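Similar to phosphinothricin acetyltransferase (Bacillus subtilis, PDB 1VHS) probably inactivates phosphinothricin by transferring an acetyl group to it from acetyl-CoA, which would give resistance to phosphinothricin tripeptide. Local coordinates at residues A25-T30 and E149-R154; M42-G47 and A65-F70; E71-R76 and N80-V85. All blocks are in the same frame, centred on the assembly; numbering follows the deposited sequence. Where two conformers were deposited one is given.

Interaction 1 (A25-T30 and E149-R154); sequences ASRMVT and EMDGKR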
# COMPACT_ATOMS: atom_id res chain seq x y z
N ALA A 25 -13.57 7.74 1.40
CA ALA A 25 -14.85 7.76 2.08
C ALA A 25 -14.93 6.84 3.30
O ALA A 25 -15.37 7.26 4.38
CB ALA A 25 -15.97 7.41 1.11
N SER A 26 -14.50 5.60 3.13
CA SER A 26 -14.54 4.63 4.22
C SER A 26 -13.58 4.97 5.36
O SER A 26 -13.70 4.41 6.45
CB SER A 26 -14.20 3.23 3.69
OG SER A 26 -12.86 3.16 3.25
N ARG A 27 -12.65 5.88 5.10
CA ARG A 27 -11.66 6.28 6.09
C ARG A 27 -11.13 5.05 6.82
O ARG A 27 -11.12 4.99 8.05
CB ARG A 27 -12.27 7.27 7.09
CG ARG A 27 -12.51 8.64 6.48
CD ARG A 27 -13.07 9.63 7.48
NE ARG A 27 -13.12 10.98 6.93
CZ ARG A 27 -13.83 11.34 5.87
NH1 ARG A 27 -14.56 10.44 5.21
NH2 ARG A 27 -13.81 12.60 5.45
N MSE A 28 -10.69 4.07 6.04
CA MSE A 28 -10.18 2.83 6.59
C MSE A 28 -8.72 2.57 6.22
O MSE A 28 -8.04 1.78 6.87
CB MSE A 28 -11.03 1.66 6.09
CG MSE A 28 -10.85 0.37 6.88
SE MSE A 28 -11.88 0.38 8.51
CE MSE A 28 -12.96 -1.19 8.19
N VAL A 29 -8.23 3.24 5.17
CA VAL A 29 -6.86 3.01 4.73
C VAL A 29 -6.01 4.25 4.44
O VAL A 29 -4.79 4.19 4.54
CB VAL A 29 -6.85 2.13 3.46
N THR A 30 -6.65 5.36 4.09
CA THR A 30 -5.91 6.58 3.76
C THR A 30 -5.98 7.69 4.80
O THR A 30 -6.91 7.76 5.61
CB THR A 30 -6.37 7.16 2.41
OG1 THR A 30 -5.71 8.41 2.17
CG2 THR A 30 -7.87 7.37 2.39
N GLU A 149 -6.09 12.43 12.71
CA GLU A 149 -7.36 13.05 13.04
C GLU A 149 -8.17 13.29 11.77
O GLU A 149 -7.69 13.92 10.84
CB GLU A 149 -7.16 14.39 13.74
CG GLU A 149 -8.47 15.06 14.13
CD GLU A 149 -8.27 16.44 14.73
OE1 GLU A 149 -7.53 16.56 15.72
OE2 GLU A 149 -8.87 17.40 14.19
N MSE A 150 -9.40 12.77 11.75
CA MSE A 150 -10.29 12.94 10.61
C MSE A 150 -11.73 13.06 11.10
O MSE A 150 -12.18 12.29 11.95
CB MSE A 150 -10.18 11.74 9.67
CG MSE A 150 -8.77 11.47 9.17
SE MSE A 150 -8.73 10.08 7.85
CE MSE A 150 -8.74 8.54 9.02
N ASP A 151 -12.45 14.04 10.57
CA ASP A 151 -13.85 14.26 10.96
C ASP A 151 -13.95 14.55 12.45
O ASP A 151 -14.95 14.22 13.09
CB ASP A 151 -14.68 13.01 10.64
CG ASP A 151 -14.70 12.69 9.16
OD1 ASP A 151 -15.10 11.56 8.81
OD2 ASP A 151 -14.32 13.56 8.35
N GLY A 152 -12.91 15.16 13.01
CA GLY A 152 -12.92 15.48 14.43
C GLY A 152 -12.75 14.29 15.34
O GLY A 152 -12.96 14.39 16.55
N LYS A 153 -12.36 13.15 14.77
CA LYS A 153 -12.13 11.92 15.53
C LYS A 153 -10.67 11.50 15.40
O LYS A 153 -10.04 11.70 14.36
CB LYS A 153 -13.02 10.79 14.99
CG LYS A 153 -14.47 10.86 15.45
CD LYS A 153 -14.59 10.54 16.93
CE LYS A 153 -16.04 10.63 17.40
NZ LYS A 153 -16.94 9.73 16.62
N ARG A 154 -10.13 10.91 16.47
CA ARG A 154 -8.75 10.48 16.44
C ARG A 154 -8.61 8.99 16.16
O ARG A 154 -9.37 8.18 16.69
CB ARG A 154 -8.08 10.86 17.76
CG ARG A 154 -8.13 12.37 18.00
CD ARG A 154 -7.47 12.75 19.30
NE ARG A 154 -6.05 12.42 19.28
CZ ARG A 154 -5.25 12.59 20.33
NH1 ARG A 154 -3.96 12.27 20.23
NH2 ARG A 154 -5.73 13.07 21.46
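The carboxylate of Asp-151 lies over one face of the Arg-27 guanidinium, while CB of Met-150 sits at its edge, near the plane. Also at the edge, and in plane, is the backbone oxygen of Ala-25, to which NH1 gives a weak hydrogen bond of 3.4 Å. The two charged groups are tilted 40° against each other. Asp-151 OD1 is 2.8 Å from Arg-27 NE, yet well off the guanidinium plane, so the salt bridge is one of charges and no N-H points at the oxygen. OD2 comes within 3.1 Å of Arg-27 NH2 in the same loose fashion.

Arg-27 has positive phi just past helix 13-24; with CG anti to the carbonyl carbon (chi1 -72°) and the chain extended to NE, it reaches across toward the turn. Deeper in, Met-150, a selenomethionine, bends at its end and brings SE to 3.7 Å from Thr-30 O. The Thr-30 hydroxyl is hydrogen-bonded to Tyr-20 OH of helix 13-24.

Opposite Arg-27, a type I' turn runs from Met-150 to Lys-153, with the backbone bonds Met-150 N to Lys-153 O (2.9 Å) and Lys-153 N to Met-150 O (3.0 Å). This is the tight beta hairpin with a two-residue loop (Asp-151, Gly-152) joining strands 139-150 and 153-163 of the GNAT fold, meeting the loop that follows its first long helix.

Interaction 2 (M42-G47 and A65-F70); sequences MEWFSG and AAWISF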
# COMPACT_ATOMS: atom_id res chain seq x y z
N MSE A 42 1.84 13.65 -8.49
CA MSE A 42 2.82 13.45 -9.55
C MSE A 42 4.22 13.20 -8.98
O MSE A 42 4.97 12.38 -9.51
CB MSE A 42 2.86 14.67 -10.48
CG MSE A 42 3.85 14.54 -11.63
SE MSE A 42 3.55 12.95 -12.70
CE MSE A 42 5.24 12.91 -13.65
N GLU A 43 4.56 13.91 -7.91
CA GLU A 43 5.87 13.75 -7.28
C GLU A 43 6.03 12.33 -6.73
O GLU A 43 6.99 11.64 -7.03
CB GLU A 43 6.05 14.76 -6.15
CG GLU A 43 6.20 16.20 -6.62
CD GLU A 43 7.45 16.41 -7.45
OE1 GLU A 43 7.67 17.56 -7.91
OE2 GLU A 43 8.23 15.45 -7.64
N TRP A 44 5.07 11.93 -5.91
CA TRP A 44 5.07 10.60 -5.30
C TRP A 44 5.17 9.54 -6.39
O TRP A 44 5.96 8.59 -6.28
CB TRP A 44 3.78 10.41 -4.51
CG TRP A 44 3.51 9.00 -4.11
CD1 TRP A 44 4.08 8.31 -3.07
CD2 TRP A 44 2.61 8.09 -4.75
NE1 TRP A 44 3.58 7.03 -3.03
CE2 TRP A 44 2.68 6.87 -4.05
CE3 TRP A 44 1.75 8.19 -5.85
CZ2 TRP A 44 1.92 5.75 -4.41
CZ3 TRP A 44 0.99 7.08 -6.21
CH2 TRP A 44 1.09 5.87 -5.49
N PHE A 45 4.38 9.70 -7.44
CA PHE A 45 4.35 8.76 -8.54
C PHE A 45 5.73 8.60 -9.18
O PHE A 45 6.25 7.49 -9.27
CB PHE A 45 3.35 9.23 -9.60
CG PHE A 45 3.04 8.19 -10.64
CD1 PHE A 45 2.29 7.07 -10.31
CD2 PHE A 45 3.50 8.34 -11.94
CE1 PHE A 45 2.00 6.10 -11.28
CE2 PHE A 45 3.22 7.37 -12.91
CZ PHE A 45 2.47 6.25 -12.58
N SER A 46 6.31 9.71 -9.63
CA SER A 46 7.62 9.68 -10.27
C SER A 46 8.73 9.35 -9.28
O SER A 46 9.86 9.07 -9.67
CB SER A 46 7.91 11.03 -10.93
OG SER A 46 6.98 11.30 -11.97
N GLY A 47 8.40 9.37 -7.99
CA GLY A 47 9.38 9.08 -6.97
C GLY A 47 9.77 7.61 -6.88
O GLY A 47 10.74 7.27 -6.21
N ALA A 65 -7.32 -2.22 -11.49
CA ALA A 65 -8.22 -2.43 -10.35
C ALA A 65 -7.56 -2.26 -8.98
O ALA A 65 -8.26 -2.18 -7.97
CB ALA A 65 -8.84 -3.81 -10.44
N ALA A 66 -6.24 -2.21 -8.95
CA ALA A 66 -5.52 -2.08 -7.68
C ALA A 66 -4.06 -1.79 -7.95
O ALA A 66 -3.59 -1.88 -9.08
CB ALA A 66 -5.66 -3.37 -6.88
N TRP A 67 -3.32 -1.42 -6.90
CA TRP A 67 -1.90 -1.17 -7.05
C TRP A 67 -1.13 -1.48 -5.78
O TRP A 67 -1.69 -1.52 -4.68
CB TRP A 67 -1.61 0.27 -7.52
CG TRP A 67 -2.26 1.41 -6.76
CD1 TRP A 67 -3.46 2.01 -7.05
CD2 TRP A 67 -1.70 2.15 -5.67
NE1 TRP A 67 -3.67 3.08 -6.22
CE2 TRP A 67 -2.60 3.19 -5.36
CE3 TRP A 67 -0.51 2.03 -4.93
CZ2 TRP A 67 -2.36 4.11 -4.34
CZ3 TRP A 67 -0.27 2.95 -3.91
CH2 TRP A 67 -1.19 3.98 -3.63
N ILE A 68 0.16 -1.73 -5.96
CA ILE A 68 1.08 -2.05 -4.87
C ILE A 68 2.27 -1.11 -5.01
O ILE A 68 2.91 -1.04 -6.06
CB ILE A 68 1.63 -3.49 -4.97
CG1 ILE A 68 0.48 -4.49 -5.06
CG2 ILE A 68 2.49 -3.80 -3.75
CD1 ILE A 68 0.97 -5.91 -5.31
N SER A 69 2.56 -0.38 -3.94
CA SER A 69 3.66 0.58 -3.96
C SER A 69 4.71 0.22 -2.93
O SER A 69 4.38 -0.08 -1.78
CB SER A 69 3.12 1.99 -3.66
OG SER A 69 4.17 2.90 -3.39
N PHE A 70 5.98 0.21 -3.34
CA PHE A 70 7.08 -0.04 -2.41
C PHE A 70 7.71 1.34 -2.22
O PHE A 70 7.99 2.04 -3.20
CB PHE A 70 8.11 -1.01 -2.98
CG PHE A 70 7.64 -2.43 -3.03
CD1 PHE A 70 7.01 -2.93 -4.17
CD2 PHE A 70 7.78 -3.26 -1.93
CE1 PHE A 70 6.53 -4.25 -4.20
CE2 PHE A 70 7.31 -4.58 -1.94
CZ PHE A 70 6.68 -5.07 -3.09
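Short helix 42-46 packs on strand 64-72 of the central GNAT sheet through two tryptophans, Trp-44 from the helix and Trp-67 from the strand, which approach from opposite directions. The outer corner of the Trp-44 indole does the touching: its CH2 lies over one face of the Trp-67 ring, 3.5 Å from Trp-67 CH2, and its CZ2 is 3.6 Å from Trp-67 CZ3. The six-membered rings have centroids 5.1 Å apart and planes at 56°, an oblique meeting in which a corner of one indole presses on the flat of the other.

The first torsion of Trp-44 explains its reach: it swings CG anti to its own N (chi1 167°), sending the indole out from the helix toward the sheet. One step of the strand alternation beyond Trp-67, Ser-69 stands beside the same Trp-44 corner, with OG 3.8 Å from CZ2. That is a packing contact; the hydroxyl is hydrogen-bonded to His-48 NE2 and Glu-71 OE2.

Residues 67 and 69 thus face the helix, whereas Ala-66, Ile-68 and Phe-70 look to the other side of the sheet and rest on helix 98-109. Trp-67 also stacks with Tyr-88, a predicted acetyl-CoA-binding residue on neighbouring strand 82-89. Helix 13-24 completes the surroundings, Val-16 touching Trp-44 and Ile-19 touching Trp-67, with Leu-54 of strand 54-58 beside Trp-67 and Ser-69.

Interaction 3 (E71-R76 and N80-V85); sequences ETFYGR and NKTAEV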
# COMPACT_ATOMS: atom_id res chain seq x y z
N GLU A 71 7.91 1.74 -0.98
CA GLU A 71 8.49 3.05 -0.71
C GLU A 71 9.61 2.97 0.30
O GLU A 71 9.65 2.06 1.12
CB GLU A 71 7.39 3.99 -0.23
CG GLU A 71 6.36 4.31 -1.31
CD GLU A 71 5.11 4.96 -0.76
OE1 GLU A 71 5.23 5.92 0.02
OE2 GLU A 71 4.00 4.50 -1.12
N THR A 72 10.53 3.92 0.21
CA THR A 72 11.66 3.96 1.13
C THR A 72 11.16 4.31 2.52
O THR A 72 10.14 4.99 2.67
CB THR A 72 12.69 5.03 0.72
OG1 THR A 72 12.07 6.32 0.75
CG2 THR A 72 13.20 4.76 -0.68
N PHE A 73 11.87 3.83 3.54
CA PHE A 73 11.49 4.13 4.91
C PHE A 73 12.11 5.47 5.27
O PHE A 73 11.42 6.39 5.74
CB PHE A 73 12.00 3.06 5.87
CG PHE A 73 11.81 3.40 7.32
CD1 PHE A 73 10.53 3.51 7.86
CD2 PHE A 73 12.91 3.65 8.14
CE1 PHE A 73 10.35 3.86 9.20
CE2 PHE A 73 12.74 4.01 9.47
CZ PHE A 73 11.46 4.11 10.01
N TYR A 74 13.41 5.58 5.05
CA TYR A 74 14.15 6.80 5.33
C TYR A 74 15.27 6.96 4.31
O TYR A 74 16.03 6.01 4.07
CB TYR A 74 14.74 6.76 6.75
CG TYR A 74 15.28 8.10 7.21
CD1 TYR A 74 14.43 9.17 7.44
CD2 TYR A 74 16.65 8.28 7.41
CE1 TYR A 74 14.92 10.41 7.86
CE2 TYR A 74 17.15 9.51 7.83
CZ TYR A 74 16.28 10.57 8.05
OH TYR A 74 16.78 11.79 8.45
N GLY A 75 15.37 8.14 3.72
CA GLY A 75 16.39 8.41 2.73
C GLY A 75 17.80 8.41 3.30
O GLY A 75 18.50 9.42 3.26
N ARG A 76 18.21 7.27 3.85
CA ARG A 76 19.53 7.12 4.43
C ARG A 76 19.99 5.70 4.12
O ARG A 76 19.22 4.75 4.24
CB ARG A 76 19.45 7.33 5.95
CG ARG A 76 20.75 7.07 6.70
CD ARG A 76 20.53 7.25 8.20
NE ARG A 76 21.66 6.76 8.99
CZ ARG A 76 21.68 6.74 10.32
NH1 ARG A 76 20.65 7.19 11.01
NH2 ARG A 76 22.75 6.27 10.96
N ASN A 80 18.59 1.26 3.70
CA ASN A 80 18.43 0.76 2.33
C ASN A 80 17.69 -0.56 2.14
O ASN A 80 17.10 -0.80 1.09
CB ASN A 80 19.79 0.64 1.63
CG ASN A 80 20.39 1.98 1.30
OD1 ASN A 80 19.67 2.96 1.09
ND2 ASN A 80 21.71 2.03 1.22
N LYS A 81 17.75 -1.45 3.13
CA LYS A 81 17.10 -2.74 3.02
C LYS A 81 15.74 -2.78 3.71
O LYS A 81 15.15 -3.85 3.87
CB LYS A 81 18.00 -3.83 3.60
CG LYS A 81 19.12 -4.25 2.65
CD LYS A 81 20.09 -5.22 3.31
CE LYS A 81 21.05 -4.47 4.21
NZ LYS A 81 21.86 -3.48 3.43
N THR A 82 15.25 -1.62 4.10
CA THR A 82 13.97 -1.52 4.77
C THR A 82 13.02 -0.70 3.92
O THR A 82 13.35 0.41 3.49
CB THR A 82 14.13 -0.88 6.18
OG1 THR A 82 14.97 -1.72 6.98
CG2 THR A 82 12.79 -0.72 6.86
N ALA A 83 11.84 -1.24 3.66
CA ALA A 83 10.86 -0.54 2.85
C ALA A 83 9.44 -0.69 3.36
O ALA A 83 9.15 -1.54 4.19
CB ALA A 83 10.93 -1.05 1.40
N GLU A 84 8.57 0.16 2.85
CA GLU A 84 7.17 0.12 3.21
C GLU A 84 6.41 -0.42 2.01
O GLU A 84 6.79 -0.18 0.87
CB GLU A 84 6.67 1.52 3.54
CG GLU A 84 7.28 2.12 4.79
CD GLU A 84 7.33 3.63 4.76
OE1 GLU A 84 6.32 4.26 4.37
OE2 GLU A 84 8.37 4.20 5.14
N VAL A 85 5.36 -1.19 2.27
CA VAL A 85 4.52 -1.68 1.19
C VAL A 85 3.12 -1.13 1.43
O VAL A 85 2.59 -1.20 2.54
CB VAL A 85 4.48 -3.23 1.13
CG1 VAL A 85 3.92 -3.82 2.43
CG2 VAL A 85 3.61 -3.66 -0.06
O HOH W 1 14.27 3.07 3.40
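Glu-71 and Glu-84 face each other as the antiparallel hydrogen-bonded pair near the turn end of the beta hairpin made by strands 64-72 and 82-89. Glu-71 N donates to Glu-84 O at 2.9 Å, and Glu-84 N returns a bond to Glu-71 O at 2.8 Å. The next pair, Thr-72 with Ala-83, is non-hydrogen-bonded, and its side chains diverge; the methyl CB of Ala-83 lies 3.4 Å from Glu-71 O.

Past this pair the strands part. Phe-73 N stands 3.7 Å from Thr-82 O, and a water fills the gap: it lies 2.8 Å from Thr-82 O, to which it can donate, and is placed to accept from Phe-73 N, though at a distance so short that its exact position is doubtful. Beside it, Phe-73 CB rests 4.0 Å from the methyl CG2 of Thr-82. With CG anti to its N (chi1 172°), the phenyl ring leads away from this methyl, touching Met-119 of strand 117-123 and meeting the ring of Tyr-79. Glu-84 was modelled in two conformers, so the approach of its carboxylate to Thr-72 and Phe-73 is uncertain.

Outward again, the two glutamates project from the same face of the sheet. Strand 117-123 pairs with the second hairpin strand through backbone bonds to Ala-83 and Val-85. In the connecting loop the chain folds back sharply in an inverse gamma turn centred on Gly-75. The Glu-71 carboxylate is held through OE2 by Ser-69 OG and Trp-44 NE1.

In the fold
From the N terminus, the chain passes helix 13-24 and reaches 25-30, which opens the widest loop; interaction 1 closes it only at 149-154, more than a hundred residues later. Interactions 2 and 3 both nest inside that loop, in series without crossing. Interaction 2 brings strand 64-72 back onto helix 42-46, and interaction 3 then closes the short loop from that strand into 82-89. These two share strand 64-72 and touch, Ile-68 packing against Val-85 through their CG2 atoms. Interaction 1 touches neither: it joins the loop after helix 13-24 to the 149-154 turn between the last two strands of the same sheet.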